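Local coordinates for probable LacI-family transcriptional regulator (PDB 3BIL), which is probably a DNA-binding transcription factor of the LacI family that recognises cis-regulatory sequences, at residues Tyr80-Met84 / Leu150-Glu154; Asp124-Cys128 / Ala303-Leu307; Thr163-Pro168 / Thr321-Thr325; Ala184-Gly188 / Ile215-Leu219; Thr244-Ser250 / Val271-Asp277. All coordinates share one frame; numbering follows the deposited sequence.

Contact 1. Residues Tyr80-Met84 / Leu150-Glu154; sequences YFAAM and LVDRE
Phe81 and Asp152 face each other across a gap of 9.4 Å between their CA atoms, and one turn further along the helix Met84 looks at Val151. Helix 79-94 and strand 148-151 therefore meet through side chains alone. The place is the C-terminal edge of a parallel sheet in one lobe of the periplasmic-binding-protein type I fold, where, as in relatives, strand ends face the effector cleft. Beyond Val151 the chain reverses sharply: Asp152, with a positive phi of 69°, sits in the middle of a classic gamma turn closed by Arg153 N to Val151 O at 2.7 Å.

The Asp152 carboxylate is the centre of the contact. Tyr80 comes from the opposite direction, its ring plane 43° from the carboxylate; with CG trans to its own N (chi1 171°), its OH gives a weak hydrogen bond to Asp152 OD2 at 2.8 Å. Phe81 lies beside the other oxygen, with CZ 3.5 Å from Asp152 OD1 and the ring almost perpendicular to the carboxylate. The two aromatic rings also brace one another, Tyr80 CD2 lying over a face of Phe81. Arg153 reaches past the Phe81 ring to a salt bridge with Glu106. At the root of the Asp152 side chain the contact turns apolar, with Met84 CE 4.0 Å from Asp152 CB and Met84 SD 4.2 Å from Val151 CG2.

Contact 2. Residues Asp124-Cys128 / Ala303-Leu307; sequences DGIIC and AVSIL
Ile127 and Leu307 carry this contact, each pointing from its own backbone to the other segment. Leu307 swings CG opposite its N (chi1 -164°), which carries CG and its two methyls over to the strand. CD2 rests on the Gly125 backbone, 3.7 Å from Gly125 C, where the absence of a side chain lets the methyl come right down onto the main chain. CD1 branches across the strand, to 3.8 Å from Ile126 O. The same CD2 also meets Ile127 CG1 at 3.8 Å, so one methyl is wedged between glycine backbone and isoleucine.

Ile127 is extended through chi2 (167°), and this carries CD1 out to the helix. Its tip ends on the backbone as much as on side chains: CD1 is 3.7 Å from Ala303 O and 3.9 Å from Val304 CA, with Val304 CB at 4.1 Å and Ala303 CB a little further off.

No hydrogen bond joins the segments; the strand and helix axes run roughly antiparallel, 147° between their directions and 9.2 Å at their closest. This is how a helix lies on the sheet of an alpha-beta-alpha sandwich, here in one lobe of the periplasmic-binding-protein fold. Helix 79-94 shares this face, touching Ile127 through Ile88 and Val304 through Thr91. Ile126 turns to the other side of the sheet and packs on Leu118 and Thr119 of helix 108-120. Back on the near face, Val149 of the neighbouring strand touches both Ile127 and Leu307.

Contact 3. Residues Thr163-Pro168 / Thr321-Thr325; sequences TATSNP and TTIPT
Thr163, Thr165 and Asn167 alternate with Thr321 and Ile323 in four backbone hydrogen bonds that zip the two strands together in parallel. Thr321 N donates to Thr163 O at 3.0 Å, and Thr165 N returns the bond to Thr321 O at 3.1 Å. Ile323 N then reaches Thr165 O at 3.0 Å, and Asn167 N closes on Ile323 O at 2.6 Å, nearly straight with an angle of 169° at the hydrogen.

Between these lie CA-H...O contacts that use the same acceptors: Thr322 CA approaches Thr165 O at 3.1 Å, and Ser166 CA approaches Ile323 O at 3.2 Å. Thr165 O thus receives both an N-H and a C-H.

In the type I periplasmic-binding-protein fold such strands lead across the hinge between lobes, and strand 163-167 leads through a turn into helix 169-181.

Side-chain van der Waals touches are few. Thr165 OG1 meets Thr322 CG2 at 3.5 Å on the face that also bears Asn167, and Ala164 CB meets Thr321 CG2 at 3.8 Å. Ser166 and Ile323 share the other face and pack against Leu299 of helix 296-308.

Three polar side chains find partners outside the pair. Ser166 OG is bonded to Gln294 OE1 and Thr325 OG1 to Asp293 O, while Asn167, its CG trans to N (chi1 172°), turns OD1 to cap Gln169 N.

Contact 4. Residues Ala184-Gly188 / Ile215-Leu219; sequences ALPIG and IGEQL
Ile187 and Gln218 bring together the two segments, whose touching parts run 31° apart end to end, and one parallel bridge, Gly188 with Leu219 at 4.7 Å between CA atoms, begins the sheet pairing. Leu219 N reaches Ile187 O at 3.0 Å, but this bond is weak and bent. The stronger link comes from a side chain. Gln218 is folded back at chi2 (-69°), so its amide curls towards the other segment and OE1 serves as acceptor for the strand: Ile187 N donates to it at 2.9 Å with an angle of 172°, tilted somewhat out of the amide plane. At its other end NE2 donates to Gly216 O at 2.9 Å, from above that carbonyl plane. Held at both ends, the amide has its flip fixed and ties the loop's own backbone to the strand.

Beyond this polar bridge the contact is aliphatic. Ile215 lies against both methyls of Leu185, CG2 meeting CD1 and its own CD1 meeting CD2, each pair at 3.7 Å, and Ile187 CD1 comes crosswise to Ile215 CD1 at 3.9 Å. Pro186, preceded by a cis peptide, sets CB 3.6 Å from Gln218 OE1. Phe206 of helix 197-212 touches both Ile187 and Gln218. The arrangement is that of a beta-alpha-beta crossover: strand 187-190, helix 197-212, then the loop entering strand 219-221 at the sheet's edge.

Contact 5. Residues Thr244-Ser250 / Val271-Asp277; sequences TLFAGDS and VSVIGFD
Phe276 lies against the turn that follows Ala247. From its CB, 3.6 Å from Asp249 N, the inner part of the side chain passes along backbone: CG sits 3.8 Å from Gly248 C, CD1 reaches Ala247 O at 3.6 Å near the ring plane, and Gly248 O stands over one face toward the rim, 3.9 Å from Phe276 CG. The ring is thus bordered by two carbonyls, one at the edge and one above; Gly248 O also accepts from Arg202 NH1.

Earlier in both segments the strands run parallel, axes 6° apart. Leu245 N bonds Ser272 O, Ile274 N bonds Leu245 O at 2.9 Å, and Ala247 N bonds Ile274 O. They are the two strands of a beta-alpha-beta unit, with helix 250-262 between them in the chain, and that helix packs on Leu245 and Val273.

On the opposite face Ile274 covers Phe246. Its CG2 stands 4.1 Å from the ring centroid, almost on the normal, as a CH-pi contact, while CB lies 3.9 Å from Phe246 CG. Tyr189 meets the same ring edge-to-face. Where the strands end, Ser250 OG comes to 3.2 Å from Asp277 OD2.

In the fold
Following the chain from the N terminus, contact 1 opens first on helix 79-94 and closes at strand 148-151. Contact 2 starts within that span, at 124-128, and closes only at 303-307, so the two cross. Contact 3 runs from 163-168 to 321-325; it follows contact 1 in series and crosses contact 2. Contacts 4 and 5 come one after the other between, inside the spans of both contacts 2 and 3, and their strands 187-190 and 244-247 are sheet neighbours. Contacts 1 and 2 hold one lobe together, contacts 4 and 5 the other. Contact 3 pairs strands near the hinge, and Tyr80 of contact 1 touches Asp277 of contact 5 across the lobes.

Contact 1. Residues Tyr80-Met84 / Leu150-Glu154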
# COMPACT_ATOMS: atom_id res chain seq x y z
N TYR A 80 3.08 -2.24 4.87
CA TYR A 80 3.86 -2.05 6.09
C TYR A 80 5.08 -1.16 5.88
O TYR A 80 5.34 -0.25 6.66
CB TYR A 80 4.29 -3.39 6.63
CG TYR A 80 5.28 -3.30 7.76
CD1 TYR A 80 4.85 -3.18 9.09
CD2 TYR A 80 6.65 -3.38 7.51
CE1 TYR A 80 5.75 -3.13 10.12
CE2 TYR A 80 7.56 -3.31 8.53
CZ TYR A 80 7.10 -3.20 9.83
OH TYR A 80 8.03 -3.17 10.83
N PHE A 81 5.83 -1.44 4.83
CA PHE A 81 6.97 -0.65 4.52
C PHE A 81 6.60 0.75 3.99
O PHE A 81 7.42 1.68 4.08
CB PHE A 81 7.84 -1.41 3.52
CG PHE A 81 8.57 -2.57 4.12
CD1 PHE A 81 9.42 -2.39 5.22
CD2 PHE A 81 8.45 -3.84 3.58
CE1 PHE A 81 10.12 -3.48 5.77
CE2 PHE A 81 9.15 -4.93 4.11
CZ PHE A 81 9.98 -4.76 5.22
N ALA A 82 5.40 0.91 3.41
CA ALA A 82 4.95 2.24 2.99
C ALA A 82 4.48 3.03 4.24
O ALA A 82 4.70 4.25 4.35
CB ALA A 82 3.85 2.15 1.94
N ALA A 83 3.87 2.32 5.19
CA ALA A 83 3.55 2.93 6.49
C ALA A 83 4.82 3.38 7.20
O ALA A 83 4.89 4.49 7.67
CB ALA A 83 2.72 1.97 7.36
N MET A 84 5.82 2.52 7.26
CA MET A 84 7.06 2.85 7.93
C MET A 84 7.70 4.13 7.36
O MET A 84 8.19 4.96 8.12
CB MET A 84 8.03 1.69 7.87
CG MET A 84 9.26 1.87 8.80
SD MET A 84 10.39 0.59 8.35
CE MET A 84 9.68 -0.75 9.32
N LEU A 150 19.69 0.43 10.95
CA LEU A 150 18.92 -0.64 10.32
C LEU A 150 17.57 -0.80 11.04
O LEU A 150 17.49 -0.62 12.27
CB LEU A 150 19.70 -1.95 10.31
CG LEU A 150 21.11 -1.97 9.71
CD1 LEU A 150 21.79 -3.27 10.05
CD2 LEU A 150 21.12 -1.78 8.18
N VAL A 151 16.53 -1.10 10.26
CA VAL A 151 15.17 -1.26 10.80
C VAL A 151 14.51 -2.52 10.32
O VAL A 151 14.71 -2.94 9.16
CB VAL A 151 14.22 -0.09 10.43
CG1 VAL A 151 14.27 0.95 11.46
CG2 VAL A 151 14.55 0.50 9.06
N ASP A 152 13.66 -3.08 11.19
CA ASP A 152 12.86 -4.27 10.88
C ASP A 152 13.69 -5.58 10.73
O ASP A 152 13.36 -6.56 11.36
CB ASP A 152 11.98 -4.05 9.64
CG ASP A 152 10.81 -5.00 9.58
OD1 ASP A 152 10.67 -5.68 8.55
OD2 ASP A 152 10.03 -5.07 10.57
N ARG A 153 14.73 -5.56 9.90
CA ARG A 153 15.62 -6.71 9.69
C ARG A 153 17.00 -6.48 10.26
O ARG A 153 17.52 -5.36 10.24
CB ARG A 153 15.76 -7.03 8.21
CG ARG A 153 14.54 -7.61 7.63
CD ARG A 153 14.75 -7.91 6.17
NE ARG A 153 13.48 -8.19 5.51
CZ ARG A 153 13.27 -8.13 4.20
NH1 ARG A 153 14.26 -7.80 3.38
NH2 ARG A 153 12.06 -8.39 3.71
N GLU A 154 17.60 -7.55 10.76
CA GLU A 154 18.87 -7.52 11.47
C GLU A 154 19.97 -8.18 10.63
O GLU A 154 19.73 -9.20 9.98
CB GLU A 154 18.75 -8.28 12.80
CG GLU A 154 18.49 -7.45 14.05
CD GLU A 154 19.22 -7.98 15.32
OE1 GLU A 154 19.05 -7.40 16.42
OE2 GLU A 154 19.98 -8.97 15.22

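Contact 2. Residues Asp124-Cys128 / Ala303-Leu307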
# COMPACT_ATOMS: atom_id res chain seq x y z
N ASP A 124 22.55 13.45 5.35
CA ASP A 124 23.05 13.45 6.73
C ASP A 124 23.03 12.06 7.39
O ASP A 124 23.95 11.72 8.14
CB ASP A 124 22.28 14.47 7.59
CG ASP A 124 22.41 15.91 7.07
OD1 ASP A 124 22.99 16.13 5.99
OD2 ASP A 124 21.92 16.84 7.76
N GLY A 125 21.99 11.27 7.10
CA GLY A 125 21.82 9.90 7.65
C GLY A 125 21.06 8.90 6.78
O GLY A 125 20.30 9.27 5.89
N ILE A 126 21.26 7.62 7.05
CA ILE A 126 20.57 6.56 6.31
C ILE A 126 19.84 5.63 7.27
O ILE A 126 20.45 5.06 8.17
CB ILE A 126 21.56 5.72 5.45
CG1 ILE A 126 22.10 6.57 4.30
CG2 ILE A 126 20.88 4.48 4.92
CD1 ILE A 126 22.96 5.80 3.34
N ILE A 127 18.52 5.52 7.10
CA ILE A 127 17.73 4.49 7.79
C ILE A 127 17.36 3.46 6.76
O ILE A 127 16.87 3.80 5.68
CB ILE A 127 16.47 5.05 8.40
CG1 ILE A 127 16.81 5.89 9.63
CG2 ILE A 127 15.53 3.91 8.77
CD1 ILE A 127 15.67 6.76 10.13
N CYS A 128 17.59 2.21 7.10
CA CYS A 128 17.62 1.19 6.06
C CYS A 128 17.22 -0.22 6.50
O CYS A 128 17.48 -0.62 7.64
CB CYS A 128 19.02 1.21 5.46
SG CYS A 128 19.49 -0.30 4.75
N ALA A 303 13.64 4.76 15.41
CA ALA A 303 14.72 4.70 14.40
C ALA A 303 15.26 6.07 14.00
O ALA A 303 16.45 6.20 13.69
CB ALA A 303 14.27 3.95 13.15
N VAL A 304 14.40 7.08 13.97
CA VAL A 304 14.86 8.40 13.62
C VAL A 304 15.53 9.10 14.85
O VAL A 304 16.54 9.78 14.69
CB VAL A 304 13.75 9.21 12.85
CG1 VAL A 304 12.60 9.58 13.76
CG2 VAL A 304 14.34 10.45 12.16
N SER A 305 15.00 8.88 16.06
CA SER A 305 15.69 9.24 17.31
C SER A 305 17.15 8.82 17.29
O SER A 305 18.04 9.62 17.55
CB SER A 305 15.02 8.61 18.53
OG SER A 305 14.34 9.58 19.29
N ILE A 306 17.37 7.56 16.95
CA ILE A 306 18.71 6.95 16.90
C ILE A 306 19.54 7.50 15.76
O ILE A 306 20.77 7.48 15.82
CB ILE A 306 18.63 5.39 16.80
CG1 ILE A 306 17.88 4.79 18.01
CG2 ILE A 306 20.01 4.77 16.67
CD1 ILE A 306 17.70 3.28 17.96
N LEU A 307 18.91 7.99 14.70
CA LEU A 307 19.68 8.58 13.61
C LEU A 307 20.13 10.00 13.92
O LEU A 307 21.21 10.40 13.49
CB LEU A 307 18.92 8.56 12.30
CG LEU A 307 19.83 8.80 11.11
CD1 LEU A 307 20.84 7.66 10.94
CD2 LEU A 307 18.99 8.95 9.88

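Contact 3. Residues Thr163-Pro168 / Thr321-Thr325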
# COMPACT_ATOMS: atom_id res chain seq x y z
N THR A 163 20.41 -1.03 15.51
CA THR A 163 19.22 -1.55 14.85
C THR A 163 18.02 -1.35 15.75
O THR A 163 18.11 -1.52 16.96
CB THR A 163 19.33 -3.06 14.53
OG1 THR A 163 19.56 -3.77 15.74
CG2 THR A 163 20.45 -3.37 13.54
N ALA A 164 16.89 -0.99 15.15
CA ALA A 164 15.60 -0.95 15.83
C ALA A 164 14.68 -1.93 15.12
O ALA A 164 14.36 -1.74 13.95
CB ALA A 164 15.01 0.46 15.82
N THR A 165 14.26 -2.98 15.84
CA THR A 165 13.47 -4.05 15.26
C THR A 165 12.29 -4.35 16.17
O THR A 165 12.29 -3.92 17.32
CB THR A 165 14.28 -5.36 15.09
OG1 THR A 165 14.86 -5.75 16.33
CG2 THR A 165 15.37 -5.19 14.03
N SER A 166 11.29 -5.06 15.66
CA SER A 166 10.17 -5.47 16.49
C SER A 166 10.45 -6.83 17.11
O SER A 166 11.04 -7.68 16.46
CB SER A 166 8.87 -5.51 15.69
OG SER A 166 8.80 -6.69 14.90
N ASN A 167 10.07 -7.01 18.37
CA ASN A 167 10.18 -8.32 19.01
C ASN A 167 8.93 -9.13 18.79
O ASN A 167 7.87 -8.78 19.33
CB ASN A 167 10.50 -8.24 20.51
CG ASN A 167 10.43 -9.61 21.20
OD1 ASN A 167 10.32 -10.67 20.56
ND2 ASN A 167 10.47 -9.59 22.51
N PRO A 168 9.03 -10.22 18.01
CA PRO A 168 7.81 -10.92 17.59
C PRO A 168 7.26 -11.91 18.59
O PRO A 168 6.12 -12.38 18.43
CB PRO A 168 8.24 -11.64 16.30
CG PRO A 168 9.78 -11.58 16.27
CD PRO A 168 10.27 -10.81 17.46
N THR A 321 17.91 -2.06 19.90
CA THR A 321 16.64 -1.82 20.56
C THR A 321 15.41 -2.53 19.91
O THR A 321 15.30 -2.59 18.69
CB THR A 321 16.36 -0.29 20.76
OG1 THR A 321 15.48 -0.09 21.87
CG2 THR A 321 15.74 0.37 19.53
N THR A 322 14.51 -3.05 20.74
CA THR A 322 13.32 -3.74 20.26
C THR A 322 12.01 -3.15 20.79
O THR A 322 11.88 -2.76 21.94
CB THR A 322 13.31 -5.29 20.55
OG1 THR A 322 13.35 -5.54 21.96
CG2 THR A 322 14.45 -6.03 19.82
N ILE A 323 11.03 -3.09 19.91
CA ILE A 323 9.70 -2.66 20.24
C ILE A 323 8.97 -3.97 20.35
O ILE A 323 9.16 -4.81 19.50
CB ILE A 323 9.10 -1.91 19.05
CG1 ILE A 323 10.00 -0.71 18.69
CG2 ILE A 323 7.68 -1.53 19.31
CD1 ILE A 323 10.17 0.29 19.78
N PRO A 324 8.12 -4.17 21.37
CA PRO A 324 7.42 -5.45 21.38
C PRO A 324 6.28 -5.42 20.36
O PRO A 324 5.96 -4.37 19.76
CB PRO A 324 6.85 -5.52 22.79
CG PRO A 324 6.49 -4.13 23.07
CD PRO A 324 7.66 -3.31 22.48
N THR A 325 5.66 -6.58 20.20
CA THR A 325 4.67 -6.82 19.19
C THR A 325 3.37 -7.16 19.94
O THR A 325 3.44 -7.61 21.09
CB THR A 325 5.16 -7.98 18.36
OG1 THR A 325 5.10 -7.64 16.98
CG2 THR A 325 4.42 -9.26 18.65

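Contact 4. Residues Ala184-Gly188 / Ile215-Leu219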
# COMPACT_ATOMS: atom_id res chain seq x y z
N ALA A 184 -8.41 -24.46 18.08
CA ALA A 184 -8.56 -24.10 16.70
C ALA A 184 -7.37 -24.73 16.00
O ALA A 184 -6.58 -24.05 15.34
CB ALA A 184 -8.59 -22.59 16.55
N LEU A 185 -7.23 -26.05 16.17
CA LEU A 185 -6.05 -26.74 15.75
C LEU A 185 -6.45 -27.74 14.71
O LEU A 185 -7.60 -28.20 14.75
CB LEU A 185 -5.45 -27.51 16.93
CG LEU A 185 -4.92 -26.82 18.18
CD1 LEU A 185 -4.31 -27.93 19.10
CD2 LEU A 185 -3.89 -25.67 17.87
N PRO A 186 -5.49 -28.18 13.85
CA PRO A 186 -4.08 -27.75 13.76
C PRO A 186 -3.86 -26.42 13.07
O PRO A 186 -4.69 -25.98 12.26
CB PRO A 186 -3.39 -28.87 12.92
CG PRO A 186 -4.44 -29.64 12.32
CD PRO A 186 -5.78 -29.30 12.94
N ILE A 187 -2.71 -25.83 13.35
CA ILE A 187 -2.35 -24.57 12.80
C ILE A 187 -1.43 -24.77 11.60
O ILE A 187 -0.42 -25.48 11.69
CB ILE A 187 -1.65 -23.68 13.88
CG1 ILE A 187 -2.53 -23.55 15.13
CG2 ILE A 187 -1.26 -22.26 13.29
CD1 ILE A 187 -1.82 -23.03 16.38
N GLY A 188 -1.78 -24.14 10.48
CA GLY A 188 -0.90 -24.04 9.34
C GLY A 188 -0.20 -22.70 9.40
O GLY A 188 -0.77 -21.67 9.07
N ILE A 215 0.85 -27.82 22.57
CA ILE A 215 -0.07 -28.34 21.54
C ILE A 215 0.65 -29.25 20.55
O ILE A 215 0.02 -29.82 19.65
CB ILE A 215 -0.88 -27.22 20.79
CG1 ILE A 215 0.06 -26.08 20.36
CG2 ILE A 215 -1.98 -26.73 21.70
CD1 ILE A 215 -0.46 -25.24 19.23
N GLY A 216 1.96 -29.39 20.72
CA GLY A 216 2.69 -30.27 19.83
C GLY A 216 2.97 -29.57 18.52
O GLY A 216 2.46 -28.46 18.27
N GLU A 217 3.78 -30.23 17.68
CA GLU A 217 4.30 -29.68 16.44
C GLU A 217 3.16 -29.40 15.46
O GLU A 217 2.23 -30.19 15.35
CB GLU A 217 5.36 -30.59 15.84
CG GLU A 217 6.68 -30.56 16.61
CD GLU A 217 7.64 -31.72 16.27
OE1 GLU A 217 8.85 -31.44 15.98
OE2 GLU A 217 7.19 -32.90 16.30
N GLN A 218 3.23 -28.27 14.78
CA GLN A 218 2.12 -27.89 13.87
C GLN A 218 2.59 -27.93 12.43
O GLN A 218 3.75 -28.24 12.18
CB GLN A 218 1.56 -26.52 14.25
CG GLN A 218 1.10 -26.48 15.66
CD GLN A 218 -0.12 -27.32 15.90
OE1 GLN A 218 -1.01 -27.34 15.09
NE2 GLN A 218 -0.18 -28.01 17.05
N LEU A 219 1.73 -27.61 11.47
CA LEU A 219 2.17 -27.57 10.06
C LEU A 219 2.86 -26.27 9.72
O LEU A 219 2.42 -25.25 10.15
CB LEU A 219 0.99 -27.75 9.16
CG LEU A 219 0.23 -28.93 9.74
CD1 LEU A 219 -1.09 -29.07 9.08
CD2 LEU A 219 1.08 -30.18 9.57

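Contact 5. Residues Thr244-Ser250 / Val271-Asp277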
# COMPACT_ATOMS: atom_id res chain seq x y z
N THR A 244 -6.49 -23.58 10.92
CA THR A 244 -6.10 -22.21 11.16
C THR A 244 -4.95 -21.85 10.23
O THR A 244 -4.03 -22.64 10.02
CB THR A 244 -5.71 -21.96 12.65
OG1 THR A 244 -6.90 -21.94 13.47
CG2 THR A 244 -5.00 -20.59 12.87
N LEU A 245 -5.01 -20.65 9.66
CA LEU A 245 -3.91 -20.23 8.83
C LEU A 245 -3.29 -19.02 9.52
O LEU A 245 -3.98 -18.08 9.89
CB LEU A 245 -4.37 -19.96 7.39
CG LEU A 245 -4.94 -21.22 6.68
CD1 LEU A 245 -5.75 -20.92 5.37
CD2 LEU A 245 -3.83 -22.27 6.42
N PHE A 246 -1.98 -19.08 9.71
CA PHE A 246 -1.33 -18.14 10.56
C PHE A 246 -0.20 -17.62 9.68
O PHE A 246 0.83 -18.25 9.49
CB PHE A 246 -0.91 -18.85 11.88
CG PHE A 246 -0.23 -17.96 12.94
CD1 PHE A 246 -0.39 -18.25 14.28
CD2 PHE A 246 0.60 -16.92 12.59
CE1 PHE A 246 0.23 -17.52 15.24
CE2 PHE A 246 1.24 -16.19 13.53
CZ PHE A 246 1.06 -16.48 14.86
N ALA A 247 -0.42 -16.47 9.09
CA ALA A 247 0.56 -15.91 8.17
C ALA A 247 1.60 -15.24 8.98
O ALA A 247 1.30 -14.75 10.06
CB ALA A 247 -0.12 -14.89 7.33
N GLY A 248 2.81 -15.14 8.46
CA GLY A 248 3.89 -14.47 9.17
C GLY A 248 4.32 -13.20 8.49
O GLY A 248 5.34 -12.65 8.88
N ASP A 249 3.56 -12.75 7.47
CA ASP A 249 3.82 -11.48 6.72
C ASP A 249 2.57 -10.77 6.25
O ASP A 249 1.53 -11.40 6.09
CB ASP A 249 4.66 -11.77 5.47
CG ASP A 249 6.12 -11.64 5.75
OD1 ASP A 249 6.42 -11.03 6.79
OD2 ASP A 249 6.96 -12.14 4.97
N SER A 250 2.67 -9.47 5.98
CA SER A 250 1.63 -8.81 5.14
C SER A 250 1.30 -9.69 3.92
O SER A 250 0.14 -10.06 3.69
CB SER A 250 2.11 -7.45 4.60
OG SER A 250 2.26 -6.48 5.61
N VAL A 271 -12.93 -21.52 8.95
CA VAL A 271 -11.51 -21.67 9.18
C VAL A 271 -11.08 -20.46 10.02
O VAL A 271 -11.72 -19.41 9.92
CB VAL A 271 -10.80 -21.56 7.85
CG1 VAL A 271 -10.99 -20.10 7.26
CG2 VAL A 271 -9.36 -21.89 7.97
N SER A 272 -10.01 -20.58 10.81
CA SER A 272 -9.50 -19.45 11.57
C SER A 272 -8.32 -18.80 10.88
O SER A 272 -7.51 -19.50 10.31
CB SER A 272 -9.07 -19.89 12.99
OG SER A 272 -10.17 -20.42 13.71
N VAL A 273 -8.19 -17.47 10.96
CA VAL A 273 -7.02 -16.79 10.42
C VAL A 273 -6.34 -15.92 11.48
O VAL A 273 -7.01 -15.25 12.25
CB VAL A 273 -7.36 -15.95 9.15
CG1 VAL A 273 -6.12 -15.20 8.60
CG2 VAL A 273 -7.87 -16.85 8.07
N ILE A 274 -5.01 -15.96 11.50
CA ILE A 274 -4.22 -14.95 12.16
C ILE A 274 -3.38 -14.25 11.11
O ILE A 274 -2.62 -14.91 10.40
CB ILE A 274 -3.25 -15.53 13.22
CG1 ILE A 274 -3.99 -16.46 14.20
CG2 ILE A 274 -2.54 -14.38 13.95
CD1 ILE A 274 -4.90 -15.76 15.21
N GLY A 275 -3.50 -12.91 11.02
CA GLY A 275 -2.80 -12.14 10.00
C GLY A 275 -1.63 -11.45 10.58
O GLY A 275 -1.48 -11.40 11.78
N PHE A 276 -0.79 -10.88 9.74
CA PHE A 276 0.35 -10.13 10.24
C PHE A 276 0.31 -8.72 9.66
O PHE A 276 0.08 -8.57 8.45
CB PHE A 276 1.66 -10.83 9.90
CG PHE A 276 2.65 -10.90 11.07
CD1 PHE A 276 2.69 -12.03 11.90
CD2 PHE A 276 3.53 -9.84 11.34
CE1 PHE A 276 3.59 -12.11 12.97
CE2 PHE A 276 4.43 -9.91 12.42
CZ PHE A 276 4.46 -11.04 13.24
N ASP A 277 0.50 -7.71 10.52
CA ASP A 277 0.39 -6.26 10.22
C ASP A 277 -1.02 -5.68 10.03
O ASP A 277 -2.01 -6.38 9.88
CB ASP A 277 1.33 -5.82 9.10
CG ASP A 277 2.73 -6.33 9.32
OD1 ASP A 277 3.43 -5.84 10.24
OD2 ASP A 277 3.11 -7.27 8.58